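Side-chain contacts in GH127 beta-L-arabinofuranoside (Geobacillus stearothermophilus, PDB 4QK0), which probably hydrolyses beta-L-arabinofuranosides to release L-arabinose, as a glycoside hydrolase of family GH127: residues A54-R59 with G63-E68; F74-V79 with Y118-Y123. All coordinates share one frame; numbering follows the deposited sequence.

Contact 1: residues A54-R59 with G63-E68; sequences AIENFR and GESDGE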
ATOM      1  N   ALA A  54     -28.172  21.068  -1.320  1.00 33.67           N
ATOM      2  CA  ALA A  54     -28.191  20.864  -2.774  1.00 36.10           C
ATOM      3  C   ALA A  54     -29.419  21.552  -3.396  1.00 31.77           C
ATOM      4  O   ALA A  54     -29.323  22.145  -4.474  1.00 29.16           O
ATOM      5  CB  ALA A  54     -28.151  19.377  -3.136  1.00 33.28           C
ATOM      6  N   ILE A  55     -30.552  21.440  -2.721  1.00 30.12           N
ATOM      7  CA  ILE A  55     -31.804  22.044  -3.198  1.00 33.14           C
ATOM      8  C   ILE A  55     -31.758  23.553  -2.916  1.00 36.64           C
ATOM      9  O   ILE A  55     -32.114  24.376  -3.766  1.00 37.24           O
ATOM     10  CB  ILE A  55     -33.015  21.416  -2.523  1.00 34.71           C
ATOM     11  CG1 ILE A  55     -33.126  19.921  -2.833  1.00 34.50           C
ATOM     12  CG2 ILE A  55     -34.310  22.133  -2.907  1.00 41.07           C
ATOM     13  CD1 ILE A  55     -33.402  19.602  -4.280  1.00 36.86           C
ATOM     14  N   GLU A  56     -31.278  23.891  -1.727  1.00 35.35           N
ATOM     15  CA  GLU A  56     -31.167  25.256  -1.303  1.00 35.47           C
ATOM     16  C   GLU A  56     -30.375  26.075  -2.309  1.00 30.47           C
ATOM     17  O   GLU A  56     -30.729  27.215  -2.635  1.00 29.62           O
ATOM     18  CB  GLU A  56     -30.560  25.314   0.125  1.00 37.12           C
ATOM     19  CG  GLU A  56     -30.606  26.671   0.800  1.00 42.51           C
ATOM     20  CD  GLU A  56     -32.006  27.264   0.872  1.00 44.85           C
ATOM     21  OE1 GLU A  56     -33.021  26.523   0.697  1.00 51.98           O
ATOM     22  OE2 GLU A  56     -32.084  28.495   1.090  1.00 46.62           O
ATOM     23  N   ASN A  57     -29.269  25.536  -2.794  1.00 33.21           N
ATOM     24  CA  ASN A  57     -28.469  26.258  -3.786  1.00 30.27           C
ATOM     25  C   ASN A  57     -29.353  26.673  -5.013  1.00 27.64           C
ATOM     26  O   ASN A  57     -29.120  27.690  -5.586  1.00 27.07           O
ATOM     27  CB  ASN A  57     -27.290  25.422  -4.274  1.00 32.04           C
ATOM     28  CG  ASN A  57     -26.162  25.281  -3.235  1.00 36.29           C
ATOM     29  OD1 ASN A  57     -25.987  26.106  -2.350  1.00 33.92           O
ATOM     30  ND2 ASN A  57     -25.358  24.240  -3.409  1.00 36.88           N
ATOM     31  N   PHE A  58     -30.285  25.832  -5.440  1.00 25.94           N
ATOM     32  CA  PHE A  58     -31.148  26.172  -6.593  1.00 29.69           C
ATOM     33  C   PHE A  58     -32.181  27.216  -6.211  1.00 30.99           C
ATOM     34  O   PHE A  58     -32.487  28.108  -6.995  1.00 29.46           O
ATOM     35  CB  PHE A  58     -31.881  24.959  -7.142  1.00 27.87           C
ATOM     36  CG  PHE A  58     -31.012  24.047  -7.940  1.00 29.37           C
ATOM     37  CD1 PHE A  58     -30.623  24.381  -9.229  1.00 30.37           C
ATOM     38  CD2 PHE A  58     -30.574  22.849  -7.396  1.00 31.02           C
ATOM     39  CE1 PHE A  58     -29.797  23.547  -9.962  1.00 33.03           C
ATOM     40  CE2 PHE A  58     -29.769  22.008  -8.124  1.00 32.09           C
ATOM     41  CZ  PHE A  58     -29.359  22.355  -9.393  1.00 31.47           C
ATOM     42  N   ARG A  59     -32.686  27.130  -4.980  1.00 31.77           N
ATOM     43  CA  ARG A  59     -33.521  28.184  -4.464  1.00 33.12           C
ATOM     44  C   ARG A  59     -32.833  29.521  -4.522  1.00 30.01           C
ATOM     45  O   ARG A  59     -33.424  30.515  -4.982  1.00 27.87           O
ATOM     46  CB  ARG A  59     -33.897  27.915  -3.024  1.00 37.39           C
ATOM     47  CG  ARG A  59     -35.036  26.963  -2.911  1.00 42.56           C
ATOM     48  CD  ARG A  59     -35.830  27.206  -1.648  1.00 46.07           C
ATOM     49  NE  ARG A  59     -36.630  26.030  -1.491  1.00 52.72           N
ATOM     50  CZ  ARG A  59     -36.238  24.937  -0.849  1.00 56.33           C
ATOM     51  NH1 ARG A  59     -35.063  24.887  -0.220  1.00 55.46           N
ATOM     52  NH2 ARG A  59     -37.052  23.897  -0.831  1.00 53.38           N
ATOM     53  N   GLY A  63     -33.477  33.000  -7.004  1.00 32.15           N
ATOM     54  CA  GLY A  63     -33.887  34.222  -6.299  1.00 35.42           C
ATOM     55  C   GLY A  63     -35.033  34.021  -5.319  1.00 37.63           C
ATOM     56  O   GLY A  63     -35.766  34.950  -5.052  1.00 40.01           O
ATOM     57  N   GLU A  64     -35.174  32.818  -4.783  1.00 37.09           N
ATOM     58  CA  GLU A  64     -36.254  32.495  -3.870  1.00 37.30           C
ATOM     59  C   GLU A  64     -35.732  32.253  -2.471  1.00 36.19           C
ATOM     60  O   GLU A  64     -36.468  31.903  -1.591  1.00 37.36           O
ATOM     61  CB  GLU A  64     -36.997  31.260  -4.371  1.00 41.33           C
ATOM     62  CG  GLU A  64     -37.809  31.595  -5.605  1.00 51.28           C
ATOM     63  CD  GLU A  64     -38.260  30.387  -6.400  1.00 54.06           C
ATOM     64  OE1 GLU A  64     -38.409  29.289  -5.803  1.00 51.04           O
ATOM     65  OE2 GLU A  64     -38.458  30.553  -7.632  1.00 54.52           O
ATOM     66  N   SER A  65     -34.458  32.491  -2.254  1.00 36.93           N
ATOM     67  CA  SER A  65     -33.926  32.371  -0.948  1.00 34.13           C
ATOM     68  C   SER A  65     -32.619  33.112  -0.913  1.00 39.09           C
ATOM     69  O   SER A  65     -32.097  33.516  -1.947  1.00 39.84           O
ATOM     70  CB  SER A  65     -33.775  30.883  -0.615  1.00 33.98           C
ATOM     71  OG  SER A  65     -33.030  30.671   0.539  1.00 36.20           O
ATOM     72  N   ASP A  66     -32.099  33.314   0.289  1.00 43.29           N
ATOM     73  CA  ASP A  66     -30.856  34.046   0.476  1.00 47.43           C
ATOM     74  C   ASP A  66     -29.855  33.159   1.162  1.00 39.76           C
ATOM     75  O   ASP A  66     -30.215  32.298   1.928  1.00 39.77           O
ATOM     76  CB  ASP A  66     -31.080  35.343   1.289  1.00 54.47           C
ATOM     77  CG  ASP A  66     -31.203  36.558   0.405  1.00 65.33           C
ATOM     78  OD1 ASP A  66     -32.176  36.600  -0.364  1.00 80.11           O
ATOM     79  OD2 ASP A  66     -30.306  37.447   0.432  1.00 68.31           O
ATOM     80  N   GLY A  67     -28.596  33.420   0.894  1.00 33.77           N
ATOM     81  CA  GLY A  67     -27.524  32.729   1.552  1.00 32.93           C
ATOM     82  C   GLY A  67     -26.385  32.483   0.597  1.00 32.08           C
ATOM     83  O   GLY A  67     -26.481  32.803  -0.577  1.00 33.40           O
ATOM     84  N   GLU A  68     -25.309  31.925   1.133  1.00 32.78           N
ATOM     85  CA  GLU A  68     -24.093  31.603   0.416  1.00 34.06           C
ATOM     86  C   GLU A  68     -24.203  30.219  -0.161  1.00 32.52           C
ATOM     87  O   GLU A  68     -24.959  29.375   0.339  1.00 31.44           O
ATOM     88  CB  GLU A  68     -22.862  31.707   1.332  1.00 39.10           C
ATOM     89  CG  GLU A  68     -22.499  33.174   1.594  1.00 41.03           C
ATOM     90  CD  GLU A  68     -21.422  33.473   2.631  1.00 42.96           C
ATOM     91  OE1 GLU A  68     -21.221  32.706   3.598  1.00 44.86           O
ATOM     92  OE2 GLU A  68     -20.840  34.577   2.545  1.00 43.31           O
TER
HETATM   93  O   HOH W   1     -26.457  27.154   0.117  1.00 30.66           O
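Ser65 sets its CB against the CB of Arg59, 3.8 Å away, and sends its hydroxyl on to the carboxylate of Glu56. Ser65 OG donates to Glu56 OE2 at a modelled 2.4 Å, so short that the exact length is doubtful. Glu56 arrives there with CG anti to its backbone N (chi1 -170°) and a bend at chi2 that folds the chain back. Its other oxygen, OE1, receives Arg59 NH1 at 2.8 Å in a salt bridge within the helix. OE1 sits at the edge of the guanidinium group, close to its plane, and is met nearly along its own C-O axis. The Arg59 chain is extended from CG to NE. The backbone closes the end of the helix. Glu64 N reaches back to Arg59 O at 2.9 Å in a nearly straight bond (163°). With Gly63 at positive phi (72°), this bond belongs to a Schellman motif that ends helix 54-61. Farther along, water 1 spans the gap. It donates to Asn57 OD1 at 2.7 Å and to Glu68 O at 2.7 Å. Asn57 ND2 binds Tyr70 O, and Glu64 turns to Arg111 of helix 96-112 in a salt bridge. The contact therefore folds the loop after helix 54-61 back along the helix that precedes it. The Glu56 carboxylate has a charged partner on one oxygen and a hydroxyl on the other. The arginine is likely to favour the ionised form of Glu56, and partners on both oxygens would probably limit its rotation.

Contact 2: residues F74-V79 with Y118-Y123; sequences FQDSDV and YLNTYY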
ATOM      1  N   PHE A  74     -19.657  20.220  -7.765  1.00 43.82           N
ATOM      2  CA  PHE A  74     -20.546  19.303  -8.496  1.00 37.29           C
ATOM      3  C   PHE A  74     -21.789  18.871  -7.706  1.00 33.26           C
ATOM      4  O   PHE A  74     -22.419  17.850  -7.996  1.00 31.79           O
ATOM      5  CB  PHE A  74     -19.758  18.042  -8.888  1.00 37.96           C
ATOM      6  CG  PHE A  74     -19.003  17.407  -7.734  1.00 39.50           C
ATOM      7  CD1 PHE A  74     -19.665  16.689  -6.746  1.00 42.47           C
ATOM      8  CD2 PHE A  74     -17.615  17.574  -7.627  1.00 43.26           C
ATOM      9  CE1 PHE A  74     -18.976  16.139  -5.670  1.00 49.17           C
ATOM     10  CE2 PHE A  74     -16.914  17.017  -6.572  1.00 42.56           C
ATOM     11  CZ  PHE A  74     -17.587  16.291  -5.595  1.00 49.14           C
ATOM     12  N   GLN A  75     -22.131  19.640  -6.702  1.00 34.78           N
ATOM     13  CA  GLN A  75     -23.333  19.399  -5.906  1.00 38.43           C
ATOM     14  C   GLN A  75     -24.645  19.281  -6.754  1.00 37.27           C
ATOM     15  O   GLN A  75     -25.519  18.488  -6.439  1.00 30.71           O
ATOM     16  CB  GLN A  75     -23.455  20.566  -4.897  1.00 50.18           C
ATOM     17  CG  GLN A  75     -24.237  20.252  -3.622  1.00 60.23           C
ATOM     18  CD  GLN A  75     -23.403  19.581  -2.535  1.00 68.84           C
ATOM     19  OE1 GLN A  75     -22.206  19.285  -2.707  1.00 61.53           O
ATOM     20  NE2 GLN A  75     -24.033  19.348  -1.401  1.00 65.00           N
ATOM     21  N   ASP A  76     -24.774  20.100  -7.807  1.00 32.25           N
ATOM     22  CA  ASP A  76     -25.948  20.067  -8.684  1.00 29.36           C
ATOM     23  C   ASP A  76     -26.198  18.670  -9.219  1.00 29.52           C
ATOM     24  O   ASP A  76     -27.341  18.276  -9.422  1.00 26.52           O
ATOM     25  CB  ASP A  76     -25.771  21.052  -9.855  1.00 30.32           C
ATOM     26  CG  ASP A  76     -25.807  22.542  -9.422  1.00 33.68           C
ATOM     27  OD1 ASP A  76     -26.134  22.857  -8.217  1.00 28.60           O
ATOM     28  OD2 ASP A  76     -25.467  23.420 -10.278  1.00 31.56           O
ATOM     29  N   SER A  77     -25.137  17.890  -9.465  1.00 28.86           N
ATOM     30  CA  SER A  77     -25.329  16.542 -10.029  1.00 27.74           C
ATOM     31  C   SER A  77     -26.004  15.570  -9.077  1.00 25.52           C
ATOM     32  O   SER A  77     -26.568  14.538  -9.503  1.00 25.09           O
ATOM     33  CB  SER A  77     -23.986  15.922 -10.410  1.00 29.41           C
ATOM     34  OG  SER A  77     -23.221  15.703  -9.226  1.00 31.30           O
ATOM     35  N   ASP A  78     -25.911  15.828  -7.789  1.00 27.24           N
ATOM     36  CA  ASP A  78     -26.627  14.970  -6.812  1.00 32.09           C
ATOM     37  C   ASP A  78     -28.152  15.062  -7.000  1.00 26.60           C
ATOM     38  O   ASP A  78     -28.857  14.077  -6.905  1.00 20.85           O
ATOM     39  CB  ASP A  78     -26.272  15.377  -5.384  1.00 37.28           C
ATOM     40  CG  ASP A  78     -24.894  14.891  -4.982  1.00 43.68           C
ATOM     41  OD1 ASP A  78     -24.478  13.810  -5.472  1.00 47.48           O
ATOM     42  OD2 ASP A  78     -24.270  15.544  -4.113  1.00 48.08           O
ATOM     43  N   VAL A  79     -28.631  16.260  -7.264  1.00 25.15           N
ATOM     44  CA  VAL A  79     -30.043  16.444  -7.497  1.00 28.16           C
ATOM     45  C   VAL A  79     -30.431  15.699  -8.766  1.00 26.63           C
ATOM     46  O   VAL A  79     -31.474  15.043  -8.824  1.00 27.93           O
ATOM     47  CB  VAL A  79     -30.376  17.929  -7.623  1.00 26.73           C
ATOM     48  CG1 VAL A  79     -31.847  18.117  -7.921  1.00 28.63           C
ATOM     49  CG2 VAL A  79     -30.039  18.635  -6.337  1.00 32.61           C
ATOM     50  N   TYR A 118     -27.885  28.480 -19.489  1.00 30.38           N
ATOM     51  CA  TYR A 118     -26.976  28.055 -18.412  1.00 30.96           C
ATOM     52  C   TYR A 118     -27.694  27.787 -17.093  1.00 29.84           C
ATOM     53  O   TYR A 118     -28.482  28.606 -16.627  1.00 24.96           O
ATOM     54  CB  TYR A 118     -25.925  29.124 -18.210  1.00 29.06           C
ATOM     55  CG  TYR A 118     -24.783  28.715 -17.340  1.00 31.48           C
ATOM     56  CD1 TYR A 118     -23.782  27.868 -17.827  1.00 32.94           C
ATOM     57  CD2 TYR A 118     -24.606  29.287 -16.075  1.00 30.98           C
ATOM     58  CE1 TYR A 118     -22.678  27.521 -17.042  1.00 32.53           C
ATOM     59  CE2 TYR A 118     -23.518  28.957 -15.283  1.00 33.45           C
ATOM     60  CZ  TYR A 118     -22.552  28.061 -15.761  1.00 34.25           C
ATOM     61  OH  TYR A 118     -21.487  27.694 -14.984  1.00 31.79           O
ATOM     62  N   LEU A 119     -27.424  26.610 -16.526  1.00 28.96           N
ATOM     63  CA  LEU A 119     -27.987  26.188 -15.243  1.00 30.25           C
ATOM     64  C   LEU A 119     -26.864  25.613 -14.341  1.00 32.71           C
ATOM     65  O   LEU A 119     -26.428  24.427 -14.489  1.00 32.28           O
ATOM     66  CB  LEU A 119     -28.990  25.092 -15.466  1.00 29.46           C
ATOM     67  CG  LEU A 119     -30.192  24.940 -14.535  1.00 29.97           C
ATOM     68  CD1 LEU A 119     -30.609  23.499 -14.481  1.00 28.47           C
ATOM     69  CD2 LEU A 119     -30.024  25.490 -13.150  1.00 33.16           C
ATOM     70  N   ASN A 120     -26.395  26.437 -13.420  1.00 28.68           N
ATOM     71  CA  ASN A 120     -25.295  26.017 -12.532  1.00 27.68           C
ATOM     72  C   ASN A 120     -25.297  26.910 -11.317  1.00 26.11           C
ATOM     73  O   ASN A 120     -25.083  28.121 -11.445  1.00 24.09           O
ATOM     74  CB  ASN A 120     -23.959  26.096 -13.256  1.00 27.96           C
ATOM     75  CG  ASN A 120     -22.806  25.561 -12.418  1.00 27.29           C
ATOM     76  OD1 ASN A 120     -22.349  26.203 -11.481  1.00 26.27           O
ATOM     77  ND2 ASN A 120     -22.335  24.378 -12.762  1.00 27.53           N
ATOM     78  N   THR A 121     -25.547  26.320 -10.151  1.00 24.53           N
ATOM     79  CA  THR A 121     -25.686  27.125  -8.942  1.00 25.33           C
ATOM     80  C   THR A 121     -24.393  27.771  -8.507  1.00 27.16           C
ATOM     81  O   THR A 121     -24.368  28.965  -8.177  1.00 26.56           O
ATOM     82  CB  THR A 121     -26.296  26.333  -7.795  1.00 26.51           C
ATOM     83  OG1 THR A 121     -25.460  25.214  -7.499  1.00 30.24           O
ATOM     84  CG2 THR A 121     -27.678  25.859  -8.166  1.00 25.27           C
ATOM     85  N   TYR A 122     -23.286  27.043  -8.600  1.00 27.84           N
ATOM     86  CA  TYR A 122     -22.014  27.570  -8.161  1.00 27.39           C
ATOM     87  C   TYR A 122     -21.602  28.814  -8.910  1.00 31.53           C
ATOM     88  O   TYR A 122     -21.165  29.804  -8.315  1.00 31.86           O
ATOM     89  CB  TYR A 122     -20.960  26.493  -8.328  1.00 30.25           C
ATOM     90  CG  TYR A 122     -19.555  26.906  -7.916  1.00 32.33           C
ATOM     91  CD1 TYR A 122     -18.703  27.473  -8.828  1.00 37.87           C
ATOM     92  CD2 TYR A 122     -19.085  26.696  -6.609  1.00 36.34           C
ATOM     93  CE1 TYR A 122     -17.415  27.863  -8.461  1.00 42.10           C
ATOM     94  CE2 TYR A 122     -17.800  27.063  -6.230  1.00 38.14           C
ATOM     95  CZ  TYR A 122     -16.974  27.652  -7.166  1.00 39.34           C
ATOM     96  OH  TYR A 122     -15.732  28.081  -6.826  1.00 36.97           O
ATOM     97  N   TYR A 123     -21.735  28.780 -10.234  1.00 31.22           N
ATOM     98  CA  TYR A 123     -21.409  29.970 -11.072  1.00 30.47           C
ATOM     99  C   TYR A 123     -22.535  30.984 -11.228  1.00 30.34           C
ATOM    100  O   TYR A 123     -22.404  31.928 -11.947  1.00 38.13           O
ATOM    101  CB  TYR A 123     -20.951  29.515 -12.438  1.00 27.66           C
ATOM    102  CG  TYR A 123     -19.547  28.990 -12.414  1.00 26.97           C
ATOM    103  CD1 TYR A 123     -18.476  29.842 -12.209  1.00 26.68           C
ATOM    104  CD2 TYR A 123     -19.298  27.632 -12.551  1.00 26.30           C
ATOM    105  CE1 TYR A 123     -17.177  29.355 -12.198  1.00 30.02           C
ATOM    106  CE2 TYR A 123     -18.031  27.137 -12.549  1.00 25.40           C
ATOM    107  CZ  TYR A 123     -16.983  27.988 -12.345  1.00 27.83           C
ATOM    108  OH  TYR A 123     -15.721  27.467 -12.369  1.00 32.95           O
TER
HETATM  109  O   HOH W   2     -25.475  22.467 -13.109  1.00 22.82           O
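Thr121 holds OG1 between its backbone N and its carbonyl carbon (chi1 60°), which points the hydroxyl at the carboxylate of Asp76. The backbone N-H of Thr121 meets the same carboxylate. Asp76 comes from the opposite direction, with CG anti to its own carbonyl carbon (chi1 -69°). The two donors take one oxygen each. Thr121 OG1 gives its proton to Asp76 OD1 at 2.6 Å. Thr121 N donates to Asp76 OD2 at 2.9 Å, almost straight at 167°. Both oxygens use the syn lone pair, so the carboxylate is gripped as a fork and its rotation is fixed. Thr121 CG2 also lies 3.4 Å from Asp76 OD1. Beside this pair, Asp76 OD2 packs on Asn120 CA at 3.4 Å. The amide of Asn120 serves the following turn instead. Its OD1 accepts from Tyr123 N at 2.9 Å, a capping bond at the start of helix 122-126. On the other segment, Ser77 OG donates to Phe74 O at 2.6 Å, and that carbonyl also accepts from Ser77 N. An alanine in place of Asp76 would probably leave the hydroxyl and the backbone N-H of Thr121 without their acceptors, buried between the two segments. The bonds join the beginning of helix 76-92 to the loop that leads into helix 122-126, although helix 96-112 lies between them in the sequence. The Asp76-Thr121 fork thus ties together two helix-start regions of the GH127 catalytic domain, a member of the six-hairpin clan with an (alpha/alpha)6 barrel.

Contact 1 lies largely at the surface, whereas contact 2 is buried. Their centres are about 11 Å apart, and they follow one another along the chain within the catalytic domain. Helix 54-61 is common ground. Its outward side carries contact 1, and Phe58 reaches into contact 2. Phe58 CD1 packs at 3.5 Å on Thr121 CG2, and Phe58 CE1 lies 3.7 Å from Leu119 CD2. Each contact centres on a carboxylate met by a hydroxyl, at a doubtful length in contact 1. In contact 1 an arginine of the same helix supplies the second partner, while in contact 2 a backbone N-H does so. Contact 1 is local; contact 2 spans 38 intervening residues.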